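Local coordinates for protein cryptic loci regulator 2 (PDB 5IKJ) that acts upstream of histone deacetylases to promote transcriptional silencing at heterochromatin and is required for the silencing function of the SHREC repressor complex, at residues N526-D529 with D530-E534; Q341-G345 with I346-E350; W495-P498 with W499-K502; N52-Y55 with R56-C59; F353-N357 with Y358-L362. All blocks are in the same frame, centred on the assembly; numbering follows the deposited sequence.

Contact 1 (N526-D529 with D530-E534)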
# COMPACT_ATOMS: atom_id res chain seq x y z
N ASN A 526 -23.22 7.99 7.69
CA ASN A 526 -22.21 8.86 8.26
C ASN A 526 -21.00 9.03 7.35
O ASN A 526 -20.09 9.79 7.69
CB ASN A 526 -21.76 8.31 9.62
CG ASN A 526 -22.88 8.29 10.64
OD1 ASN A 526 -23.54 9.31 10.87
ND2 ASN A 526 -23.12 7.13 11.24
N TRP A 527 -20.98 8.35 6.21
CA TRP A 527 -19.90 8.49 5.24
C TRP A 527 -20.24 9.65 4.31
O TRP A 527 -21.22 10.37 4.51
CB TRP A 527 -19.69 7.16 4.52
CG TRP A 527 -18.40 7.03 3.77
CD1 TRP A 527 -18.24 6.71 2.45
CD2 TRP A 527 -17.08 7.23 4.30
NE1 TRP A 527 -16.90 6.69 2.13
CE2 TRP A 527 -16.17 7.01 3.24
CE3 TRP A 527 -16.57 7.57 5.56
CZ2 TRP A 527 -14.79 7.11 3.40
CZ3 TRP A 527 -15.20 7.68 5.72
CH2 TRP A 527 -14.33 7.45 4.65
N VAL A 528 -19.42 9.86 3.28
CA VAL A 528 -19.59 11.00 2.40
C VAL A 528 -20.44 10.61 1.20
O VAL A 528 -20.63 9.43 0.89
CB VAL A 528 -18.22 11.56 1.94
CG1 VAL A 528 -17.42 12.03 3.13
CG2 VAL A 528 -17.45 10.51 1.14
N ASP A 529 -20.97 11.63 0.52
CA ASP A 529 -21.68 11.45 -0.74
C ASP A 529 -20.78 11.85 -1.90
O ASP A 529 -19.71 12.43 -1.71
CB ASP A 529 -22.97 12.28 -0.75
CG ASP A 529 -23.90 11.92 0.40
OD1 ASP A 529 -23.41 11.50 1.46
OD2 ASP A 529 -25.13 12.06 0.23
N ASP A 530 -21.22 11.52 -3.11
CA ASP A 530 -20.39 11.73 -4.29
C ASP A 530 -20.00 13.19 -4.49
O ASP A 530 -18.99 13.47 -5.15
CB ASP A 530 -21.09 11.21 -5.54
CG ASP A 530 -20.87 9.72 -5.77
OD1 ASP A 530 -19.84 9.19 -5.30
OD2 ASP A 530 -21.73 9.09 -6.42
N ASP A 531 -20.77 14.14 -3.94
CA ASP A 531 -20.42 15.54 -4.09
C ASP A 531 -19.09 15.86 -3.41
O ASP A 531 -18.35 16.74 -3.88
CB ASP A 531 -21.53 16.43 -3.52
CG ASP A 531 -21.79 16.15 -2.06
OD1 ASP A 531 -21.54 15.01 -1.62
OD2 ASP A 531 -22.24 17.07 -1.34
N PHE A 532 -18.78 15.16 -2.32
CA PHE A 532 -17.50 15.32 -1.63
C PHE A 532 -16.34 15.39 -2.61
O PHE A 532 -15.48 16.27 -2.52
CB PHE A 532 -17.31 14.16 -0.66
CG PHE A 532 -16.08 14.27 0.19
CD1 PHE A 532 -14.86 13.76 -0.25
CD2 PHE A 532 -16.14 14.85 1.45
CE1 PHE A 532 -13.73 13.86 0.54
CE2 PHE A 532 -15.01 14.95 2.24
CZ PHE A 532 -13.81 14.45 1.79
N TYR A 533 -16.30 14.45 -3.56
CA TYR A 533 -15.17 14.36 -4.48
C TYR A 533 -15.23 15.39 -5.59
O TYR A 533 -14.18 15.73 -6.16
CB TYR A 533 -15.12 12.94 -5.05
CG TYR A 533 -14.97 11.90 -3.97
CD1 TYR A 533 -13.72 11.55 -3.47
CD2 TYR A 533 -16.09 11.29 -3.41
CE1 TYR A 533 -13.58 10.62 -2.47
CE2 TYR A 533 -15.96 10.35 -2.41
CZ TYR A 533 -14.71 10.02 -1.94
OH TYR A 533 -14.58 9.08 -0.94
N GLU A 534 -16.40 15.99 -5.80
CA GLU A 534 -16.54 17.08 -6.73
C GLU A 534 -15.88 18.28 -6.03
O GLU A 534 -14.99 18.90 -6.56
CB GLU A 534 -18.00 17.36 -7.06
CG GLU A 534 -18.21 18.60 -7.91
CD GLU A 534 -19.45 18.52 -8.77
OE1 GLU A 534 -20.40 17.80 -8.40
OE2 GLU A 534 -19.48 19.19 -9.82

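Contact 2 (Q341-G345 with I346-E350)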
# COMPACT_ATOMS: atom_id res chain seq x y z
N GLN A 341 -0.60 -13.69 1.06
CA GLN A 341 0.22 -14.87 1.31
C GLN A 341 1.66 -14.43 1.49
O GLN A 341 2.26 -13.91 0.54
CB GLN A 341 0.11 -15.85 0.14
CG GLN A 341 -1.25 -16.53 0.03
CD GLN A 341 -1.54 -17.44 1.20
OE1 GLN A 341 -0.64 -17.82 1.95
NE2 GLN A 341 -2.81 -17.78 1.38
N PRO A 342 2.26 -14.61 2.67
CA PRO A 342 3.69 -14.29 2.81
C PRO A 342 4.52 -15.02 1.76
O PRO A 342 4.16 -16.10 1.29
CB PRO A 342 4.02 -14.77 4.23
CG PRO A 342 2.72 -14.72 4.95
CD PRO A 342 1.66 -15.05 3.94
N LEU A 343 5.63 -14.41 1.38
CA LEU A 343 6.51 -14.98 0.37
C LEU A 343 7.53 -15.91 1.01
O LEU A 343 8.02 -15.67 2.12
CB LEU A 343 7.23 -13.88 -0.41
CG LEU A 343 6.36 -12.83 -1.09
CD1 LEU A 343 7.22 -11.86 -1.89
CD2 LEU A 343 5.31 -13.47 -2.00
N GLU A 344 7.86 -16.97 0.28
CA GLU A 344 8.92 -17.87 0.71
C GLU A 344 10.28 -17.21 0.48
O GLU A 344 10.44 -16.36 -0.41
CB GLU A 344 8.84 -19.20 -0.04
CG GLU A 344 7.51 -19.91 0.09
CD GLU A 344 7.23 -20.39 1.50
OE1 GLU A 344 8.19 -20.82 2.18
OE2 GLU A 344 6.07 -20.33 1.94
N GLY A 345 11.26 -17.60 1.29
CA GLY A 345 12.57 -16.98 1.21
C GLY A 345 13.24 -17.16 -0.13
O GLY A 345 14.07 -16.34 -0.53
N ILE A 346 12.89 -18.23 -0.86
CA ILE A 346 13.52 -18.49 -2.15
C ILE A 346 13.00 -17.54 -3.22
O ILE A 346 13.65 -17.37 -4.26
CB ILE A 346 13.30 -19.96 -2.56
CG1 ILE A 346 14.15 -20.31 -3.79
CG2 ILE A 346 11.82 -20.24 -2.84
CD1 ILE A 346 15.65 -20.28 -3.54
N ASP A 347 11.85 -16.90 -2.99
CA ASP A 347 11.27 -15.96 -3.94
C ASP A 347 11.63 -14.51 -3.62
O ASP A 347 10.99 -13.59 -4.14
CB ASP A 347 9.75 -16.12 -3.98
CG ASP A 347 9.32 -17.44 -4.60
OD1 ASP A 347 10.16 -18.09 -5.27
OD2 ASP A 347 8.15 -17.82 -4.43
N MET A 348 12.63 -14.29 -2.77
CA MET A 348 13.04 -12.95 -2.37
C MET A 348 14.55 -12.82 -2.55
O MET A 348 15.27 -13.81 -2.70
CB MET A 348 12.65 -12.66 -0.91
CG MET A 348 11.17 -12.35 -0.73
SD MET A 348 10.72 -11.87 0.95
CE MET A 348 10.55 -13.47 1.74
N GLU A 349 15.02 -11.58 -2.54
CA GLU A 349 16.42 -11.29 -2.80
C GLU A 349 16.72 -9.86 -2.37
O GLU A 349 15.82 -9.11 -1.99
CB GLU A 349 16.77 -11.50 -4.28
CG GLU A 349 16.21 -10.42 -5.20
CD GLU A 349 16.35 -10.78 -6.67
OE1 GLU A 349 16.91 -11.85 -6.97
OE2 GLU A 349 15.89 -9.99 -7.52
N GLU A 350 18.00 -9.50 -2.44
CA GLU A 350 18.40 -8.13 -2.17
C GLU A 350 18.03 -7.25 -3.37
O GLU A 350 18.00 -7.72 -4.51
CB GLU A 350 19.90 -8.06 -1.92
CG GLU A 350 20.34 -8.67 -0.60
CD GLU A 350 20.16 -7.73 0.58
OE1 GLU A 350 20.17 -6.50 0.38
OE2 GLU A 350 20.01 -8.22 1.72

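Contact 3 (W495-P498 with W499-K502)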
# COMPACT_ATOMS: atom_id res chain seq x y z
N TRP A 495 2.21 4.29 17.75
CA TRP A 495 3.30 5.14 18.21
C TRP A 495 3.41 6.33 17.26
O TRP A 495 3.41 6.16 16.04
CB TRP A 495 4.62 4.37 18.24
CG TRP A 495 5.83 5.20 18.57
CD1 TRP A 495 6.37 5.40 19.81
CD2 TRP A 495 6.65 5.92 17.65
NE1 TRP A 495 7.48 6.21 19.71
CE2 TRP A 495 7.67 6.55 18.39
CE3 TRP A 495 6.62 6.11 16.26
CZ2 TRP A 495 8.65 7.34 17.80
CZ3 TRP A 495 7.59 6.90 15.68
CH2 TRP A 495 8.59 7.51 16.44
N TYR A 496 3.49 7.53 17.82
CA TYR A 496 3.59 8.75 17.04
C TYR A 496 4.96 9.38 17.22
O TYR A 496 5.58 9.28 18.29
CB TYR A 496 2.50 9.75 17.43
CG TYR A 496 1.09 9.28 17.15
CD1 TYR A 496 0.55 9.35 15.88
CD2 TYR A 496 0.29 8.78 18.17
CE1 TYR A 496 -0.74 8.92 15.62
CE2 TYR A 496 -1.00 8.36 17.93
CZ TYR A 496 -1.51 8.43 16.65
OH TYR A 496 -2.79 8.01 16.40
N GLU A 497 5.44 10.03 16.16
CA GLU A 497 6.72 10.70 16.21
C GLU A 497 6.71 11.71 17.36
O GLU A 497 5.66 12.23 17.73
CB GLU A 497 7.02 11.40 14.88
CG GLU A 497 7.26 10.45 13.71
CD GLU A 497 6.00 9.76 13.22
OE1 GLU A 497 4.90 10.15 13.67
OE2 GLU A 497 6.10 8.84 12.39
N PRO A 498 7.87 11.98 17.97
CA PRO A 498 7.87 12.76 19.22
C PRO A 498 7.30 14.16 19.06
O PRO A 498 6.77 14.71 20.04
CB PRO A 498 9.35 12.78 19.62
CG PRO A 498 10.10 12.54 18.36
CD PRO A 498 9.23 11.66 17.51
N TRP A 499 7.40 14.76 17.87
CA TRP A 499 6.82 16.08 17.64
C TRP A 499 5.33 16.01 17.30
O TRP A 499 4.68 17.06 17.25
CB TRP A 499 7.56 16.78 16.50
CG TRP A 499 7.43 16.08 15.18
CD1 TRP A 499 6.37 16.11 14.33
CD2 TRP A 499 8.41 15.23 14.56
NE1 TRP A 499 6.62 15.34 13.22
CE2 TRP A 499 7.87 14.79 13.34
CE3 TRP A 499 9.70 14.81 14.93
CZ2 TRP A 499 8.57 13.94 12.48
CZ3 TRP A 499 10.38 13.97 14.07
CH2 TRP A 499 9.82 13.55 12.86
N PHE A 500 4.80 14.82 17.06
CA PHE A 500 3.46 14.69 16.49
C PHE A 500 2.38 15.20 17.44
O PHE A 500 1.34 15.69 16.97
CB PHE A 500 3.20 13.23 16.12
CG PHE A 500 2.01 13.03 15.23
CD1 PHE A 500 2.12 13.20 13.86
CD2 PHE A 500 0.78 12.66 15.76
CE1 PHE A 500 1.03 13.01 13.03
CE2 PHE A 500 -0.31 12.47 14.93
CZ PHE A 500 -0.19 12.65 13.57
N VAL A 501 2.59 15.10 18.75
CA VAL A 501 1.55 15.42 19.72
C VAL A 501 2.19 16.14 20.90
O VAL A 501 2.92 15.53 21.68
CB VAL A 501 0.81 14.16 20.22
CG1 VAL A 501 -0.46 14.56 20.95
CG2 VAL A 501 0.50 13.23 19.06
N LYS A 502 1.90 17.44 21.03
CA LYS A 502 2.15 18.14 22.28
C LYS A 502 1.19 17.59 23.33
O LYS A 502 -0.02 17.58 23.13
CB LYS A 502 1.95 19.64 22.09
CG LYS A 502 0.55 20.02 21.64
CD LYS A 502 0.39 21.51 21.42
CE LYS A 502 -1.05 21.83 21.03
NZ LYS A 502 -1.28 23.29 20.84
O HOH W 1 4.78 14.04 22.28

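Contact 4 (N52-Y55 with R56-C59)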
# COMPACT_ATOMS: atom_id res chain seq x y z
N ASN A 52 6.01 -2.88 -34.87
CA ASN A 52 6.42 -3.87 -33.88
C ASN A 52 7.25 -3.22 -32.78
O ASN A 52 7.06 -3.50 -31.59
CB ASN A 52 7.20 -4.99 -34.55
CG ASN A 52 7.53 -6.13 -33.61
OD1 ASN A 52 8.04 -5.92 -32.51
ND2 ASN A 52 7.22 -7.35 -34.03
N LEU A 53 8.18 -2.34 -33.16
CA LEU A 53 8.96 -1.60 -32.17
C LEU A 53 8.05 -0.79 -31.26
O LEU A 53 8.17 -0.85 -30.03
CB LEU A 53 9.97 -0.70 -32.88
CG LEU A 53 10.65 0.38 -32.02
CD1 LEU A 53 11.39 -0.23 -30.84
CD2 LEU A 53 11.60 1.21 -32.87
N LEU A 54 7.13 -0.02 -31.85
CA LEU A 54 6.21 0.78 -31.04
C LEU A 54 5.41 -0.10 -30.10
O LEU A 54 5.20 0.25 -28.93
CB LEU A 54 5.27 1.58 -31.95
CG LEU A 54 4.20 2.41 -31.24
CD1 LEU A 54 4.84 3.48 -30.37
CD2 LEU A 54 3.26 3.03 -32.26
N TYR A 55 4.96 -1.26 -30.58
CA TYR A 55 4.26 -2.21 -29.72
C TYR A 55 5.13 -2.60 -28.53
O TYR A 55 4.69 -2.54 -27.38
CB TYR A 55 3.88 -3.45 -30.54
CG TYR A 55 2.89 -4.38 -29.87
CD1 TYR A 55 3.29 -5.29 -28.91
CD2 TYR A 55 1.55 -4.35 -30.23
CE1 TYR A 55 2.38 -6.14 -28.31
CE2 TYR A 55 0.63 -5.20 -29.64
CZ TYR A 55 1.05 -6.09 -28.67
OH TYR A 55 0.15 -6.94 -28.08
N ARG A 56 6.39 -2.99 -28.80
CA ARG A 56 7.29 -3.39 -27.73
C ARG A 56 7.75 -2.21 -26.88
O ARG A 56 8.16 -2.42 -25.73
CB ARG A 56 8.50 -4.11 -28.33
CG ARG A 56 8.14 -5.41 -29.05
CD ARG A 56 9.37 -6.13 -29.60
NE ARG A 56 10.61 -5.39 -29.38
CZ ARG A 56 11.28 -4.72 -30.31
NH1 ARG A 56 10.87 -4.69 -31.57
NH2 ARG A 56 12.40 -4.08 -29.98
N GLN A 57 7.69 -0.98 -27.41
CA GLN A 57 7.99 0.18 -26.58
C GLN A 57 6.88 0.45 -25.58
O GLN A 57 7.14 0.81 -24.43
CB GLN A 57 8.22 1.41 -27.47
CG GLN A 57 9.53 1.41 -28.23
CD GLN A 57 9.69 2.64 -29.09
OE1 GLN A 57 8.80 3.00 -29.86
NE2 GLN A 57 10.83 3.31 -28.96
N ILE A 58 5.62 0.29 -26.01
CA ILE A 58 4.49 0.49 -25.10
C ILE A 58 4.48 -0.59 -24.03
O ILE A 58 4.29 -0.31 -22.84
CB ILE A 58 3.18 0.52 -25.90
CG1 ILE A 58 3.14 1.74 -26.83
CG2 ILE A 58 1.97 0.54 -24.97
CD1 ILE A 58 2.35 1.52 -28.10
N CYS A 59 4.68 -1.84 -24.44
CA CYS A 59 4.75 -2.94 -23.48
C CYS A 59 5.84 -2.68 -22.44
O CYS A 59 5.61 -2.84 -21.23
CB CYS A 59 5.01 -4.26 -24.20
SG CYS A 59 3.61 -4.89 -25.15

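Contact 5 (F353-N357 with Y358-L362)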
# COMPACT_ATOMS: atom_id res chain seq x y z
N PHE A 353 17.94 -3.63 -8.74
CA PHE A 353 17.92 -2.48 -9.63
C PHE A 353 17.92 -1.20 -8.80
O PHE A 353 17.14 -1.07 -7.86
CB PHE A 353 16.69 -2.51 -10.54
CG PHE A 353 16.54 -3.80 -11.31
CD1 PHE A 353 17.30 -4.04 -12.43
CD2 PHE A 353 15.62 -4.75 -10.91
CE1 PHE A 353 17.16 -5.22 -13.14
CE2 PHE A 353 15.47 -5.93 -11.61
CZ PHE A 353 16.24 -6.17 -12.73
N HIS A 354 18.80 -0.26 -9.16
CA HIS A 354 18.93 1.00 -8.45
C HIS A 354 18.96 2.15 -9.45
O HIS A 354 19.11 1.95 -10.66
CB HIS A 354 20.20 1.02 -7.59
CG HIS A 354 20.26 -0.07 -6.57
ND1 HIS A 354 20.34 -1.40 -6.91
CD2 HIS A 354 20.25 -0.03 -5.21
CE1 HIS A 354 20.37 -2.14 -5.81
NE2 HIS A 354 20.32 -1.33 -4.77
N ASP A 355 18.80 3.36 -8.92
CA ASP A 355 18.84 4.55 -9.76
C ASP A 355 20.26 4.84 -10.21
O ASP A 355 21.18 4.95 -9.38
CB ASP A 355 18.27 5.75 -8.99
CG ASP A 355 17.83 6.88 -9.91
OD1 ASP A 355 17.30 6.59 -11.00
OD2 ASP A 355 18.02 8.05 -9.53
N GLU A 356 20.46 4.96 -11.52
CA GLU A 356 21.81 5.10 -12.05
C GLU A 356 22.44 6.44 -11.68
O GLU A 356 23.66 6.54 -11.57
CB GLU A 356 21.81 4.92 -13.57
CG GLU A 356 21.14 6.05 -14.35
CD GLU A 356 21.23 5.85 -15.85
OE1 GLU A 356 21.80 4.83 -16.28
OE2 GLU A 356 20.73 6.72 -16.60
N ASN A 357 21.62 7.48 -11.49
CA ASN A 357 22.14 8.80 -11.19
C ASN A 357 22.21 9.11 -9.70
O ASN A 357 22.89 10.06 -9.31
CB ASN A 357 21.29 9.88 -11.88
CG ASN A 357 21.51 9.93 -13.38
OD1 ASN A 357 22.42 9.29 -13.90
ND2 ASN A 357 20.69 10.70 -14.07
N TYR A 358 21.52 8.33 -8.86
CA TYR A 358 21.50 8.59 -7.43
C TYR A 358 21.56 7.34 -6.57
O TYR A 358 21.63 7.46 -5.34
CB TYR A 358 20.24 9.40 -7.05
CG TYR A 358 20.29 10.85 -7.49
CD1 TYR A 358 20.01 11.21 -8.81
CD2 TYR A 358 20.62 11.85 -6.59
CE1 TYR A 358 20.06 12.53 -9.21
CE2 TYR A 358 20.66 13.17 -6.99
CZ TYR A 358 20.38 13.51 -8.30
OH TYR A 358 20.43 14.82 -8.70
N SER A 359 21.53 6.14 -7.16
CA SER A 359 21.64 4.89 -6.41
C SER A 359 20.47 4.68 -5.46
O SER A 359 20.59 4.00 -4.44
CB SER A 359 22.97 4.83 -5.64
OG SER A 359 24.07 4.83 -6.53
N ILE A 360 19.32 5.26 -5.78
CA ILE A 360 18.10 4.98 -5.01
C ILE A 360 17.61 3.57 -5.37
O ILE A 360 17.60 3.22 -6.57
CB ILE A 360 17.02 6.03 -5.31
CG1 ILE A 360 17.50 7.42 -4.91
CG2 ILE A 360 15.72 5.70 -4.57
CD1 ILE A 360 16.67 8.54 -5.48
N PRO A 361 17.21 2.74 -4.41
CA PRO A 361 16.76 1.39 -4.75
C PRO A 361 15.35 1.42 -5.32
O PRO A 361 14.46 2.06 -4.76
CB PRO A 361 16.80 0.65 -3.41
CG PRO A 361 16.50 1.72 -2.41
CD PRO A 361 17.06 3.02 -2.96
N LEU A 362 15.15 0.75 -6.45
CA LEU A 362 13.84 0.72 -7.08
C LEU A 362 12.85 -0.04 -6.20
O LEU A 362 13.19 -1.01 -5.53
CB LEU A 362 13.91 0.08 -8.46
CG LEU A 362 14.60 0.86 -9.58
CD1 LEU A 362 14.43 0.13 -10.90
CD2 LEU A 362 14.08 2.29 -9.69

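Contact 1 (N526-D529 with D530-E534)
Val528 meets Phe532 and Tyr533 with its two methyl groups, one for each ring, a small worked example of how the entry to a helix can be packed against the loop before it. The apolar part comes first. CG1 lies 3.5 Å from Phe532 CD2, reaching that ring at a slant, while CG2 is 3.9 Å from Tyr533 CE2, with the valine and tyrosine side chains at about a right angle. Phe532 in turn sets its CD1 over the centre of the Tyr533 ring. With CG anti to its own nitrogen (chi1 -175°), the Phe532 ring is brought against Val528.

Polar links hold the backbone beside this cluster. Phe532 N donates to Asp529 O over 2.9 Å, approaching from above the carbonyl plane, and has a weak second acceptor in Asp531 OD1. That carboxylate oxygen is also bonded to the hydroxyl of Tyr300, which reaches Asp529 N as well. Asp530 instead forms a salt bridge with a basic side chain of another protein's chain.

Val528, Phe532 and Tyr533 all rest on Val262 of strand 255-266. The chemistry thus divides: hydrocarbon fastens helix 531-540 to the sheet, the Asp529 carbonyl and the Asp531 carboxylate tie the first turn, and Asp530 supplies a carboxylate to the other protein.

Contact 2 (Q341-G345 with I346-E350)
Leu343 and Met348 touch round a tight turn, the methionine methyl doing most of the work. CE stands 4.0 Å from Leu343 CB and 3.4 Å from Leu343 O, with Glu344 O close by at 3.6 Å from the same carbon. A bend at the thioether (chi3 -83°) folds the methyl back onto the preceding backbone, while higher up the chain Met348 CG faces Leu343 CD1 at 4.1 Å. With an alanine in place of Met348, Leu343 would probably lose its apolar partner within the turn and a gap would open beside the carbonyls of Leu343 and Glu344.

What brings the two together is a short 3-10 turn. Asp347 N donates to Glu344 O over 3.0 Å, from above the carbonyl plane. A weak bond follows, Met348 N to Gly345 O at 3.4 Å. Gly345 and Ile346 occupy the corner, both with helical backbone angles, and the chain leaves it directly as strand 348-349.

Further out, Leu343 packs on Phe368. Met348 and Glu349 pair in antiparallel fashion with a strand of another protein's chain, continuing the sheet across the interface. On that chain a basic side chain forms a salt bridge with Asp347 OD1, a basic side chain is hydrogen-bonded to Ile346 O, and apolar side chains pack on Leu343 and Met348.

Contact 3 (W495-P498 with W499-K502)
Tyr496 and Phe500 set their rings nearly parallel, with planes 8° apart, yet slid so far along each other that the overlap is slight. The centroids are 4.8 Å apart in this offset pair, and the closest approach, 3.3 Å, runs between Tyr496 CD1 and Phe500 CD2. The second flat group, the Trp499 indole, receives Glu497 on one face: CB sits over the centre of the six-membered ring, 3.8 Å from its centroid and 13° off the normal, a well-formed CH-pi contact. Pro498 CD meets the same indole at a slant, 4.1 Å from Trp499 CE3. A chi1 of 63°, placing CG between nitrogen and carbonyl carbon, swings the indole back over the residues before it.

A type I beta turn from Glu497 to Phe500 arranges these rings. Its closing bond, Phe500 N to Glu497 O, measures 2.8 Å. A water donates to Pro498 O (3.1 Å) and to Val501 O, bridging the way out of the turn. The Glu497 carboxylate looks elsewhere, to a salt bridge with Arg462, and the Tyr496 hydroxyl bonds Glu387.

The turn follows strand 491-494 and lies wedged among several elements: Glu497 and Pro498 pack on Val466 of helix 461-469, Trp499 on Phe284 and Val285 of helix 278-285, and Tyr496, Phe500 and Val501 on Pro311 of strand 309-311.

Contact 4 (N52-Y55 with R56-C59)
Asn52 and Arg56, one helical turn apart, form the polar half of the buried side of helix 50-67. Arg56 NH1 donates to Asn52 OD1 over 3.2 Å and nearly straight (170°). The oxygen lies in the guanidinium plane, but the donor stands well above the plane of the amide carbonyl. Asn52 OD1 is also 3.2 Å from Arg56 CD. Beyond that carbon an almost eclipsed chi3 of -3°, probably a strained torsion, turns the guanidinium so that NH1 reaches the amide oxygen. Arg56 NE is bonded to Leu144 O, and Asn52 ND2 to Leu45 O, so both groups are also held from outside. The other buried pair is Tyr55 and Cys59: Cys59 SG approaches the ring obliquely, 3.6 Å from Tyr55 CE1. Both press on Val183 of helix 183-195, which also carries the zinc ligand His189.

The outward side is more exposed, and its contacts are aliphatic. Leu53 CD1 meets Gln57 CG at 3.6 Å, the chains crossing at a slant, and Leu54 CG meets Ile58 CD1 at 3.8 Å. Regular i-to-i+4 backbone bonds run through both sides, as in Cys59 N to Tyr55 O, 3.0 Å.

A leucine in place of Arg56 would probably leave Asn52 OD1 and Leu144 O without the donors Arg56 now supplies in a buried setting. The chemistry is consistent with a buried cation whose N-H groups are spread over neutral oxygens of helix and neighbouring strand, while the sulfur-aromatic pair faces the zinc-bearing region.

Contact 5 (F353-N357 with Y358-L362)
Asp355 and Tyr358 run side by side and point the same way, the carboxylate and ring planes only 14° apart. Asp355 OD2 is 3.6 Å from Tyr358 CB, and CG anti to the nitrogen (chi1 -160°) brings the carboxylate alongside. One face of the tyrosine ring lies against the preceding peptide, with Asn357 O 3.1 Å from Tyr358 CD1, and its hydroxyl makes a weak bond to Lys83 O. His354 is set differently: its ring crosses Pro361 at a slant, CD2 lying 3.8 Å from Pro361 CA, while Ser359 O comes to the ring edge. At the far end Phe353 CB lies 3.5 Å from Leu362 CD1.

These orientations follow from a small hairpin. Leu362 N donates to Phe353 O (3.0 Å, 167°) and Asp355 N to Ile360 O (2.6 Å), leaving His354 and Pro361 as a non-hydrogen-bonded pair between them. Asp355 O closes the four-residue loop, accepting weakly from Tyr358 N and also from Ser359 N, whose residue takes up the left-handed helical conformation.

The hairpin's first arm, strand 353-355, lies parallel to strand 133-135, with backbone bonds from His354 to Ile133 and from Glu356 to Leu135. Phe353 packs on both Ile133 and Leu135 and meets Phe68 edge-to-face.

All five contacts are local, but their settings differ. Contact 2 is a surface turn; the others are partly buried. Contacts 2 and 5 adjoin in sequence, on successive short strands that extend different sheets: one pairs with another protein's chain, the other with a strand of its own chain. Contact 1 reaches the other protein by a salt bridge and apolar packing, contact 5 only through Phe353, whereas contacts 3 and 4 touch no other protein chain in the assembly. Valine methyls on aromatic rings carry contact 1, ring-ring and CH-pi packing contact 3, buried amide-guanidinium bonding contact 4 and backbone pairing contact 5. Contacts 3 and 4 lie on opposite sides of the chain's centre.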